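Local coordinates for protein beta-L-arabinobiosidase (PDB 5MQR) that probably hydrolyses glycosidic bonds of complex plant pectin in a gut Bacteroides, acting as a beta-L-arabinobiosidase and perhaps also as a sialidase, at residues I994-D999 with Q1010-Y1015; W947-A952 with Y1016-F1021; F203-H208 with E247-E252. One frame throughout, in Å; residues are numbered along the deposited sequence.

Contact 1. Residues I994-D999 with Q1010-Y1015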
loop_
_atom_site.group_PDB
_atom_site.type_symbol
_atom_site.label_atom_id
_atom_site.label_comp_id
_atom_site.label_asym_id
_atom_site.label_seq_id
_atom_site.Cartn_x
_atom_site.Cartn_y
_atom_site.Cartn_z
ATOM N N ILE A 994 11.935 1.962 -31.187
ATOM C CA ILE A 994 12.752 0.755 -31.162
ATOM C C ILE A 994 12.961 0.367 -32.625
ATOM O O ILE A 994 12.008 -0.000 -33.349
ATOM C CB ILE A 994 12.165 -0.399 -30.310
ATOM C CG1 ILE A 994 13.092 -1.629 -30.301
ATOM C CG2 ILE A 994 10.791 -0.843 -30.783
ATOM C CD1 ILE A 994 14.483 -1.367 -29.755
ATOM N N GLY A 995 14.215 0.506 -33.047
ATOM C CA GLY A 995 14.667 0.184 -34.393
ATOM C C GLY A 995 15.639 -0.978 -34.394
ATOM O O GLY A 995 15.696 -1.766 -33.445
ATOM N N GLU A 996 16.417 -1.062 -35.465
ATOM C CA GLU A 996 17.265 -2.212 -35.698
ATOM C C GLU A 996 18.595 -2.132 -34.965
ATOM O O GLU A 996 18.958 -3.050 -34.234
ATOM C CB GLU A 996 17.454 -2.419 -37.196
ATOM C CG GLU A 996 16.146 -2.700 -37.920
ATOM C CD GLU A 996 16.350 -2.880 -39.409
ATOM O OE1 GLU A 996 17.103 -3.811 -39.833
ATOM O OE2 GLU A 996 15.759 -2.059 -40.143
ATOM N N TYR A 997 19.323 -1.048 -35.190
ATOM C CA TYR A 997 20.614 -0.819 -34.556
ATOM C C TYR A 997 20.990 0.640 -34.641
ATOM O O TYR A 997 20.457 1.370 -35.479
ATOM C CB TYR A 997 21.701 -1.712 -35.183
ATOM C CG TYR A 997 22.239 -1.348 -36.568
ATOM C CD1 TYR A 997 21.395 -1.130 -37.662
ATOM C CD2 TYR A 997 23.608 -1.298 -36.794
ATOM C CE1 TYR A 997 21.914 -0.833 -38.922
ATOM C CE2 TYR A 997 24.139 -1.005 -38.044
ATOM C CZ TYR A 997 23.295 -0.769 -39.108
ATOM O OH TYR A 997 23.851 -0.497 -40.351
ATOM N N LEU A 998 21.908 1.064 -33.775
ATOM C CA LEU A 998 22.252 2.485 -33.673
ATOM C C LEU A 998 23.736 2.741 -33.429
ATOM O O LEU A 998 24.481 1.870 -32.965
ATOM C CB LEU A 998 21.434 3.136 -32.542
ATOM C CG LEU A 998 21.721 2.555 -31.155
ATOM C CD1 LEU A 998 22.020 3.655 -30.157
ATOM C CD2 LEU A 998 20.618 1.649 -30.624
ATOM N N ASP A 999 24.127 3.968 -33.716
ATOM C CA ASP A 999 25.485 4.436 -33.534
ATOM C C ASP A 999 25.804 4.561 -32.038
ATOM O O ASP A 999 25.054 5.180 -31.288
ATOM C CB ASP A 999 25.654 5.778 -34.247
ATOM C CG ASP A 999 27.083 6.247 -34.263
ATOM O OD1 ASP A 999 27.643 6.536 -33.180
ATOM O OD2 ASP A 999 27.666 6.303 -35.352
ATOM N N GLN A 1010 13.729 5.211 -42.356
ATOM C CA GLN A 1010 13.203 4.099 -43.162
ATOM C C GLN A 1010 12.145 3.308 -42.374
ATOM O O GLN A 1010 12.301 3.007 -41.187
ATOM C CB GLN A 1010 14.313 3.156 -43.623
ATOM C CG GLN A 1010 15.328 3.765 -44.572
ATOM C CD GLN A 1010 16.518 2.845 -44.846
ATOM O OE1 GLN A 1010 16.348 1.664 -45.110
ATOM N NE2 GLN A 1010 17.719 3.398 -44.809
ATOM N N GLU A 1011 11.077 2.967 -43.075
ATOM C CA GLU A 1011 9.914 2.328 -42.472
ATOM C C GLU A 1011 10.216 0.981 -41.827
ATOM O O GLU A 1011 9.658 0.654 -40.781
ATOM C CB GLU A 1011 8.803 2.153 -43.512
ATOM C CG GLU A 1011 7.506 1.691 -42.877
ATOM C CD GLU A 1011 6.366 1.507 -43.838
ATOM O OE1 GLU A 1011 6.469 1.879 -45.032
ATOM O OE2 GLU A 1011 5.345 0.966 -43.362
ATOM N N ARG A 1012 11.050 0.198 -42.478
ATOM C CA ARG A 1012 11.405 -1.138 -41.987
ATOM C C ARG A 1012 11.801 -1.232 -40.495
ATOM O O ARG A 1012 11.500 -2.236 -39.832
ATOM C CB ARG A 1012 12.537 -1.727 -42.824
ATOM C CG ARG A 1012 13.825 -0.910 -42.825
ATOM C CD ARG A 1012 14.884 -1.578 -43.707
ATOM N NE ARG A 1012 15.679 -2.547 -42.957
ATOM C CZ ARG A 1012 16.569 -3.375 -43.493
ATOM N NH1 ARG A 1012 16.791 -3.411 -44.814
ATOM N NH2 ARG A 1012 17.261 -4.179 -42.698
ATOM N N SER A 1013 12.505 -0.213 -39.994
ATOM C CA SER A 1013 13.016 -0.241 -38.625
ATOM C C SER A 1013 11.955 0.030 -37.565
ATOM O O SER A 1013 12.158 -0.304 -36.397
ATOM C CB SER A 1013 14.126 0.779 -38.442
ATOM O OG SER A 1013 15.256 0.371 -39.144
ATOM N N ARG A 1014 10.860 0.672 -37.958
ATOM C CA ARG A 1014 9.870 1.132 -36.992
ATOM C C ARG A 1014 9.252 -0.041 -36.259
ATOM O O ARG A 1014 8.795 -0.985 -36.902
ATOM C CB ARG A 1014 8.779 1.953 -37.674
ATOM C CG ARG A 1014 9.262 3.278 -38.210
ATOM C CD ARG A 1014 8.159 4.015 -38.939
ATOM N NE ARG A 1014 7.064 4.368 -38.030
ATOM C CZ ARG A 1014 5.889 4.873 -38.417
ATOM N NH1 ARG A 1014 5.654 5.115 -39.713
ATOM N NH2 ARG A 1014 4.953 5.157 -37.505
ATOM N N TYR A 1015 9.258 0.032 -34.929
ATOM C CA TYR A 1015 8.646 -0.979 -34.058
ATOM C C TYR A 1015 9.312 -2.354 -34.187
ATOM O O TYR A 1015 8.635 -3.373 -34.085
ATOM C CB TYR A 1015 7.121 -1.097 -34.321
ATOM C CG TYR A 1015 6.429 0.250 -34.479
ATOM C CD1 TYR A 1015 6.457 1.203 -33.450
ATOM C CD2 TYR A 1015 5.770 0.579 -35.650
ATOM C CE1 TYR A 1015 5.859 2.443 -33.593
ATOM C CE2 TYR A 1015 5.155 1.820 -35.794
ATOM C CZ TYR A 1015 5.213 2.746 -34.764
ATOM O OH TYR A 1015 4.595 3.960 -34.937
HETATM O O HOH W 1 9.872 2.580 -33.685
HETATM O O HOH W 2 17.342 1.080 -37.325
#
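Glu996 reaches across to Arg1012 and Ser1013 where a single long loop of the MGH1-like glycoside hydrolase domain folds back on itself, between strand 991-992 and helix 1022-1029; the segment 1010-1015 carries one short 3-10 turn at 1011-1013. The ionic part is a side-on, two-nitrogen salt bridge. Arg1012 NH2 gives a nearly straight bond to Glu996 OE1 at 2.9 Å, and Arg1012 NE meets Glu996 OE2 at the same length, both on syn lone pairs. Carboxylate and guanidinium lie almost in one plane, 8° apart, so the pairing fixes the rotation of both groups. A bend in the arginine chain at chi3 (-88°) turns the guanidinium edge to the acid. A hydrogen bond from an uncharged donor adds to this grip: Ser1013 OG donates to Glu996 OE2 at 2.7 Å from the anti side, out of the carboxylate plane, so that this oxygen accepts two bonds. One water joins Glu996 N to Ser1013 OG, and a second accepts from Ile994 N and Tyr1015 N. The Tyr1015 hydroxyl is bonded to Glu637 and also accepts from Arg1014 NH2. Backbone packing is close at the glycine, where Gly995 CA makes a CA-H...O contact with Ser1013 O at 3.2 Å. Apolar contact is slight, and rests on the methyl Ile994 CG2, 3.9 Å from Tyr1015 CA.

Contact 2. Residues W947-A952 with Y1016-F1021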
loop_
_atom_site.group_PDB
_atom_site.type_symbol
_atom_site.label_atom_id
_atom_site.label_comp_id
_atom_site.label_asym_id
_atom_site.label_seq_id
_atom_site.Cartn_x
_atom_site.Cartn_y
_atom_site.Cartn_z
ATOM N N TRP A 947 23.238 -3.050 -30.992
ATOM C CA TRP A 947 22.089 -3.856 -31.441
ATOM C C TRP A 947 21.276 -4.245 -30.190
ATOM O O TRP A 947 21.784 -4.952 -29.316
ATOM C CB TRP A 947 22.562 -5.127 -32.150
ATOM C CG TRP A 947 22.973 -4.922 -33.562
ATOM C CD1 TRP A 947 24.208 -4.508 -34.011
ATOM C CD2 TRP A 947 22.171 -5.115 -34.723
ATOM N NE1 TRP A 947 24.207 -4.415 -35.369
ATOM C CE2 TRP A 947 22.972 -4.787 -35.842
ATOM C CE3 TRP A 947 20.846 -5.516 -34.932
ATOM C CZ2 TRP A 947 22.489 -4.865 -37.158
ATOM C CZ3 TRP A 947 20.367 -5.597 -36.229
ATOM C CH2 TRP A 947 21.184 -5.264 -37.333
ATOM N N PRO A 948 20.019 -3.788 -30.087
ATOM C CA PRO A 948 19.223 -4.217 -28.934
ATOM C C PRO A 948 19.143 -5.738 -28.747
ATOM O O PRO A 948 19.132 -6.195 -27.606
ATOM C CB PRO A 948 17.840 -3.590 -29.203
ATOM C CG PRO A 948 18.156 -2.351 -29.991
ATOM C CD PRO A 948 19.394 -2.669 -30.809
ATOM N N PHE A 949 19.112 -6.508 -29.846
ATOM C CA PHE A 949 19.185 -7.989 -29.766
ATOM C C PHE A 949 20.310 -8.414 -28.840
ATOM O O PHE A 949 20.116 -9.240 -27.939
ATOM C CB PHE A 949 19.433 -8.572 -31.158
ATOM C CG PHE A 949 19.337 -10.071 -31.242
ATOM C CD1 PHE A 949 20.377 -10.884 -30.782
ATOM C CD2 PHE A 949 18.243 -10.673 -31.873
ATOM C CE1 PHE A 949 20.319 -12.267 -30.919
ATOM C CE2 PHE A 949 18.174 -12.059 -32.003
ATOM C CZ PHE A 949 19.216 -12.858 -31.534
ATOM N N ALA A 950 21.470 -7.806 -29.065
ATOM C CA ALA A 950 22.683 -8.075 -28.288
ATOM C C ALA A 950 22.654 -7.476 -26.891
ATOM O O ALA A 950 23.027 -8.145 -25.929
ATOM C CB ALA A 950 23.912 -7.538 -29.027
ATOM N N SER A 951 22.291 -6.195 -26.790
ATOM C CA SER A 951 22.185 -5.554 -25.479
ATOM C C SER A 951 21.278 -6.402 -24.540
ATOM O O SER A 951 21.590 -6.631 -23.364
ATOM C CB SER A 951 21.641 -4.126 -25.619
ATOM O OG SER A 951 22.517 -3.337 -26.381
ATOM N N ALA A 952 20.187 -6.909 -25.091
ATOM C CA ALA A 952 19.265 -7.734 -24.321
ATOM C C ALA A 952 19.892 -9.047 -23.860
ATOM O O ALA A 952 19.684 -9.479 -22.696
ATOM C CB ALA A 952 17.994 -7.998 -25.116
ATOM N N TYR A 1016 10.630 -2.389 -34.380
ATOM C CA TYR A 1016 11.338 -3.646 -34.558
ATOM C C TYR A 1016 11.229 -4.544 -33.310
ATOM O O TYR A 1016 11.363 -4.101 -32.171
ATOM C CB TYR A 1016 12.799 -3.357 -34.904
ATOM C CG TYR A 1016 13.566 -4.456 -35.603
ATOM C CD1 TYR A 1016 13.035 -5.124 -36.728
ATOM C CD2 TYR A 1016 14.854 -4.798 -35.191
ATOM C CE1 TYR A 1016 13.747 -6.112 -37.363
ATOM C CE2 TYR A 1016 15.571 -5.764 -35.855
ATOM C CZ TYR A 1016 15.005 -6.429 -36.929
ATOM O OH TYR A 1016 15.713 -7.417 -37.578
ATOM N N ASN A 1017 10.985 -5.816 -33.552
ATOM C CA ASN A 1017 10.764 -6.789 -32.501
ATOM C C ASN A 1017 11.823 -7.879 -32.595
ATOM O O ASN A 1017 11.605 -8.927 -33.198
ATOM C CB ASN A 1017 9.356 -7.371 -32.630
ATOM C CG ASN A 1017 9.046 -8.366 -31.534
ATOM O OD1 ASN A 1017 9.614 -8.282 -30.425
ATOM N ND2 ASN A 1017 8.183 -9.341 -31.838
ATOM N N HIS A 1018 12.955 -7.597 -31.963
ATOM C CA HIS A 1018 14.195 -8.305 -32.179
ATOM C C HIS A 1018 15.041 -8.254 -30.913
ATOM O O HIS A 1018 16.258 -8.321 -30.958
ATOM C CB HIS A 1018 14.896 -7.566 -33.327
ATOM C CG HIS A 1018 16.049 -8.275 -33.941
ATOM N ND1 HIS A 1018 17.312 -7.728 -33.959
ATOM C CD2 HIS A 1018 16.126 -9.424 -34.655
ATOM C CE1 HIS A 1018 18.130 -8.528 -34.622
ATOM N NE2 HIS A 1018 17.439 -9.566 -35.049
ATOM N N SER A 1019 14.380 -8.178 -29.769
ATOM C CA SER A 1019 15.046 -7.922 -28.501
ATOM C C SER A 1019 14.034 -8.058 -27.389
ATOM O O SER A 1019 12.821 -8.123 -27.625
ATOM C CB SER A 1019 15.614 -6.483 -28.445
ATOM O OG SER A 1019 14.564 -5.509 -28.510
ATOM N N THR A 1020 14.546 -8.098 -26.167
ATOM C CA THR A 1020 13.702 -7.951 -24.981
ATOM C C THR A 1020 13.970 -6.576 -24.368
ATOM O O THR A 1020 14.974 -5.908 -24.666
ATOM C CB THR A 1020 13.929 -9.079 -23.949
ATOM O OG1 THR A 1020 15.249 -9.021 -23.414
ATOM C CG2 THR A 1020 13.683 -10.468 -24.564
ATOM N N PHE A 1021 13.020 -6.169 -23.538
ATOM C CA PHE A 1021 13.129 -4.994 -22.694
ATOM C C PHE A 1021 12.398 -5.208 -21.367
ATOM O O PHE A 1021 12.969 -5.076 -20.305
ATOM C CB PHE A 1021 12.608 -3.709 -23.377
ATOM C CG PHE A 1021 12.722 -2.528 -22.489
ATOM C CD1 PHE A 1021 13.955 -1.933 -22.279
ATOM C CD2 PHE A 1021 11.631 -2.076 -21.766
ATOM C CE1 PHE A 1021 14.108 -0.868 -21.404
ATOM C CE2 PHE A 1021 11.776 -1.009 -20.886
ATOM C CZ PHE A 1021 13.019 -0.411 -20.713
HETATM O O HOH W 3 18.105 -5.381 -32.682
#
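Phe949 and His1018 both hold CG anti to the backbone N (chi1 -172° and -167°), and these torsions carry the two rings to each other between the first turn of helix 948-964 and the loop before helix 1022-1029. Phe949 CD2 sits over the centre of one imidazole face, 3.5 Å from His1018 NE2, while the ring planes are inclined at 47°. The opposite face is covered by the hydroxyl of Tyr1016, so the imidazole is sandwiched. Trp947, at the N-cap position, brings CZ3 to 4.0 Å from His1018 CE1, and its own NE1 is bonded to Glu941 O. A water in the plane of the imidazole joins His1018 ND1, at 2.8 Å, to the backbone Phe949 N, an amide of the first helical turn. Replacing His1018 by an alanine is likely to leave that water without its side-chain partner and to open a gap between Phe949 and the Tyr1016 hydroxyl. Further along, Ser1019 CB packs on Pro948 CB at 3.7 Å, its OG being taken by Arg675, and the methyl of Ala952 rests 3.4 Å from Thr1020 OG1. Helix 712-719 covers Ala952 and Thr1020, and its His714 meets the Phe949 ring edge-to-face. With no direct hydrogen bond between the segments, the chemistry implies that helix start and loop are joined by van der Waals packing and one bridging water.

Contact 3. Residues F203-H208 with E247-E252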
loop_
_atom_site.group_PDB
_atom_site.type_symbol
_atom_site.label_atom_id
_atom_site.label_comp_id
_atom_site.label_asym_id
_atom_site.label_seq_id
_atom_site.Cartn_x
_atom_site.Cartn_y
_atom_site.Cartn_z
ATOM N N PHE A 203 -1.233 18.737 46.015
ATOM C CA PHE A 203 -1.050 19.860 45.131
ATOM C C PHE A 203 0.385 19.905 44.618
ATOM O O PHE A 203 1.348 19.781 45.380
ATOM C CB PHE A 203 -1.358 21.171 45.838
ATOM C CG PHE A 203 -2.801 21.530 45.826
ATOM C CD1 PHE A 203 -3.330 22.262 44.776
ATOM C CD2 PHE A 203 -3.630 21.132 46.858
ATOM C CE1 PHE A 203 -4.654 22.605 44.750
ATOM C CE2 PHE A 203 -4.966 21.468 46.847
ATOM C CZ PHE A 203 -5.481 22.208 45.791
ATOM N N ILE A 204 0.501 20.100 43.316
ATOM C CA ILE A 204 1.772 20.329 42.658
ATOM C C ILE A 204 1.960 21.823 42.267
ATOM O O ILE A 204 3.098 22.283 42.105
ATOM C CB ILE A 204 1.919 19.381 41.444
ATOM C CG1 ILE A 204 3.367 19.357 40.937
ATOM C CG2 ILE A 204 0.985 19.769 40.309
ATOM C CD1 ILE A 204 3.674 18.258 39.925
ATOM N N TYR A 205 0.862 22.568 42.114
ATOM C CA TYR A 205 0.919 23.989 41.780
ATOM C C TYR A 205 -0.237 24.731 42.455
ATOM O O TYR A 205 -1.372 24.246 42.461
ATOM C CB TYR A 205 0.848 24.163 40.260
ATOM C CG TYR A 205 0.793 25.603 39.806
ATOM C CD1 TYR A 205 1.968 26.332 39.574
ATOM C CD2 TYR A 205 -0.440 26.248 39.619
ATOM C CE1 TYR A 205 1.921 27.660 39.151
ATOM C CE2 TYR A 205 -0.509 27.580 39.202
ATOM C CZ TYR A 205 0.671 28.293 38.962
ATOM O OH TYR A 205 0.592 29.623 38.551
ATOM N N TYR A 206 0.069 25.895 43.024
ATOM C CA TYR A 206 -0.948 26.780 43.580
ATOM C C TYR A 206 -1.073 28.017 42.719
ATOM O O TYR A 206 -0.060 28.644 42.362
ATOM C CB TYR A 206 -0.592 27.228 44.983
ATOM C CG TYR A 206 -0.501 26.108 45.987
ATOM C CD1 TYR A 206 -1.654 25.489 46.478
ATOM C CD2 TYR A 206 0.732 25.666 46.447
ATOM C CE1 TYR A 206 -1.579 24.463 47.414
ATOM C CE2 TYR A 206 0.818 24.646 47.389
ATOM C CZ TYR A 206 -0.332 24.046 47.863
ATOM O OH TYR A 206 -0.225 23.036 48.780
ATOM N N ASN A 207 -2.316 28.371 42.395
ATOM C CA ASN A 207 -2.602 29.669 41.813
ATOM C C ASN A 207 -2.414 30.725 42.895
ATOM O O ASN A 207 -2.493 30.421 44.087
ATOM C CB ASN A 207 -4.017 29.715 41.227
ATOM C CG ASN A 207 -4.133 28.974 39.904
ATOM O OD1 ASN A 207 -4.659 27.870 39.847
ATOM N ND2 ASN A 207 -3.658 29.583 38.842
ATOM N N HIS A 208 -2.158 31.956 42.464
ATOM C CA HIS A 208 -1.836 33.069 43.373
ATOM C C HIS A 208 -2.906 33.202 44.440
ATOM O O HIS A 208 -4.093 33.099 44.150
ATOM C CB HIS A 208 -1.678 34.411 42.618
ATOM C CG HIS A 208 -2.931 34.881 41.939
ATOM N ND1 HIS A 208 -3.884 35.661 42.571
ATOM C CD2 HIS A 208 -3.392 34.665 40.688
ATOM C CE1 HIS A 208 -4.875 35.902 41.733
ATOM N NE2 HIS A 208 -4.596 35.311 40.583
ATOM N N GLU A 247 -3.072 27.543 30.265
ATOM C CA GLU A 247 -4.439 28.037 30.334
ATOM C C GLU A 247 -4.977 28.204 31.742
ATOM O O GLU A 247 -5.817 29.073 31.934
ATOM C CB GLU A 247 -5.398 27.167 29.531
ATOM C CG GLU A 247 -5.108 27.177 28.050
ATOM C CD GLU A 247 -6.017 26.240 27.288
ATOM O OE1 GLU A 247 -7.237 26.496 27.324
ATOM O OE2 GLU A 247 -5.535 25.275 26.640
ATOM N N GLU A 248 -4.533 27.369 32.695
ATOM C CA GLU A 248 -5.053 27.379 34.081
ATOM C C GLU A 248 -4.100 28.033 35.067
ATOM O O GLU A 248 -4.534 28.574 36.069
ATOM C CB GLU A 248 -5.346 25.963 34.572
ATOM C CG GLU A 248 -6.300 25.164 33.699
ATOM C CD GLU A 248 -5.663 24.415 32.527
ATOM O OE1 GLU A 248 -4.423 24.383 32.375
ATOM O OE2 GLU A 248 -6.440 23.840 31.731
ATOM N N ALA A 249 -2.801 27.949 34.788
ATOM C CA ALA A 249 -1.783 28.584 35.613
ATOM C C ALA A 249 -1.992 30.102 35.670
ATOM O O ALA A 249 -2.713 30.655 34.824
ATOM C CB ALA A 249 -0.400 28.264 35.057
ATOM N N ASP A 250 -1.376 30.753 36.667
ATOM C CA ASP A 250 -1.315 32.222 36.746
ATOM C C ASP A 250 -0.902 32.823 35.393
ATOM O O ASP A 250 -0.081 32.253 34.665
ATOM C CB ASP A 250 -0.288 32.711 37.800
ATOM C CG ASP A 250 -0.749 32.505 39.235
ATOM O OD1 ASP A 250 -1.852 31.950 39.418
ATOM O OD2 ASP A 250 -0.013 32.897 40.188
ATOM N N ARG A 251 -1.459 33.984 35.079
ATOM C CA ARG A 251 -1.045 34.721 33.888
ATOM C C ARG A 251 0.391 35.182 34.081
ATOM O O ARG A 251 0.765 35.661 35.156
ATOM C CB ARG A 251 -1.992 35.905 33.618
ATOM C CG ARG A 251 -3.413 35.475 33.253
ATOM C CD ARG A 251 -3.433 34.784 31.896
ATOM N NE ARG A 251 -4.679 34.078 31.630
ATOM C CZ ARG A 251 -4.965 32.817 31.975
ATOM N NH1 ARG A 251 -4.100 32.036 32.644
ATOM N NH2 ARG A 251 -6.155 32.335 31.639
ATOM N N GLU A 252 1.204 34.960 33.055
ATOM C CA GLU A 252 2.613 35.394 33.047
ATOM C C GLU A 252 3.507 34.656 34.065
ATOM O O GLU A 252 4.597 35.132 34.389
ATOM C CB GLU A 252 2.743 36.946 33.199
ATOM C CG GLU A 252 1.995 37.761 32.139
ATOM C CD GLU A 252 2.486 37.498 30.709
ATOM O OE1 GLU A 252 3.709 37.585 30.442
ATOM O OE2 GLU A 252 1.655 37.197 29.828
HETATM O O HOH W 4 0.943 31.135 42.042
#
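Asp250 is the acceptor on which Asn207 and His208 converge, in the N-terminal beta-propeller region. Its OD1 takes two good bonds: Asn207 ND2 arrives on the anti side at 3.0 Å, tilted from the carboxylate plane, and the backbone His208 N uses the syn lone pair at 3.1 Å. A weak bond from His208 N also reaches OD2, whose firmer partner is a water that donates to Asp250 OD2 and Tyr206 O, each at 2.7 Å. The amide nitrogen of Asn207 is used twice, since ND2 also donates to Glu248 O at 3.1 Å, in the carbonyl plane and on a lone pair. With CG beside the backbone N (chi1 -76°), the asparagine lays its amide along the other segment, where these two acceptors fix the turn of the group. Tyr205 works from the other end: its CG anti to the backbone N (chi1 176°) sends the ring across, and OH accepts from Asp250 N at 2.9 Å. That hydroxyl is bonded to Asp253 as well. Close to it, the methyl Ala249 CB lies 4.0 Å from Tyr205 CZ, a small apolar touch in an otherwise polar contact. The edge of the His208 ring faces the Asp250 carboxylate, while NE2 is bonded to Asn183. Glu248 turns its acid to Arg187 and His150. Strand 202-206, outermost in its four-stranded antiparallel sheet, has a classic beta bulge at Ile204 and Tyr205 opposite Arg187 of strand 186-192; Ile204 packs on helix 226-236, and the loop between helix 239-242 and strand 266-269 supplies Asp250.

Overall arrangement
Contacts 1 and 2 belong to the same glycoside hydrolase domain, their centres 11 Å apart, with contact 1 nested inside the loop that contact 2 closes. They share the long loop leading to helix 1022-1029 and touch through a probable hydrogen bond from Tyr1016 N to Ile994 O, and by Trp947 packing on Glu996 and Tyr997. Contact 2, wholly buried, is aromatic and apolar; contact 1, largely buried but reaching a partly exposed arginine, depends on charge. Contact 3 lies in the propeller region, its centre about 82 Å from that of contact 1 and about 78 Å from that of contact 2. Mostly buried too, it gathers neutral donors on an aspartate at a sheet edge and opens to the surface at His208.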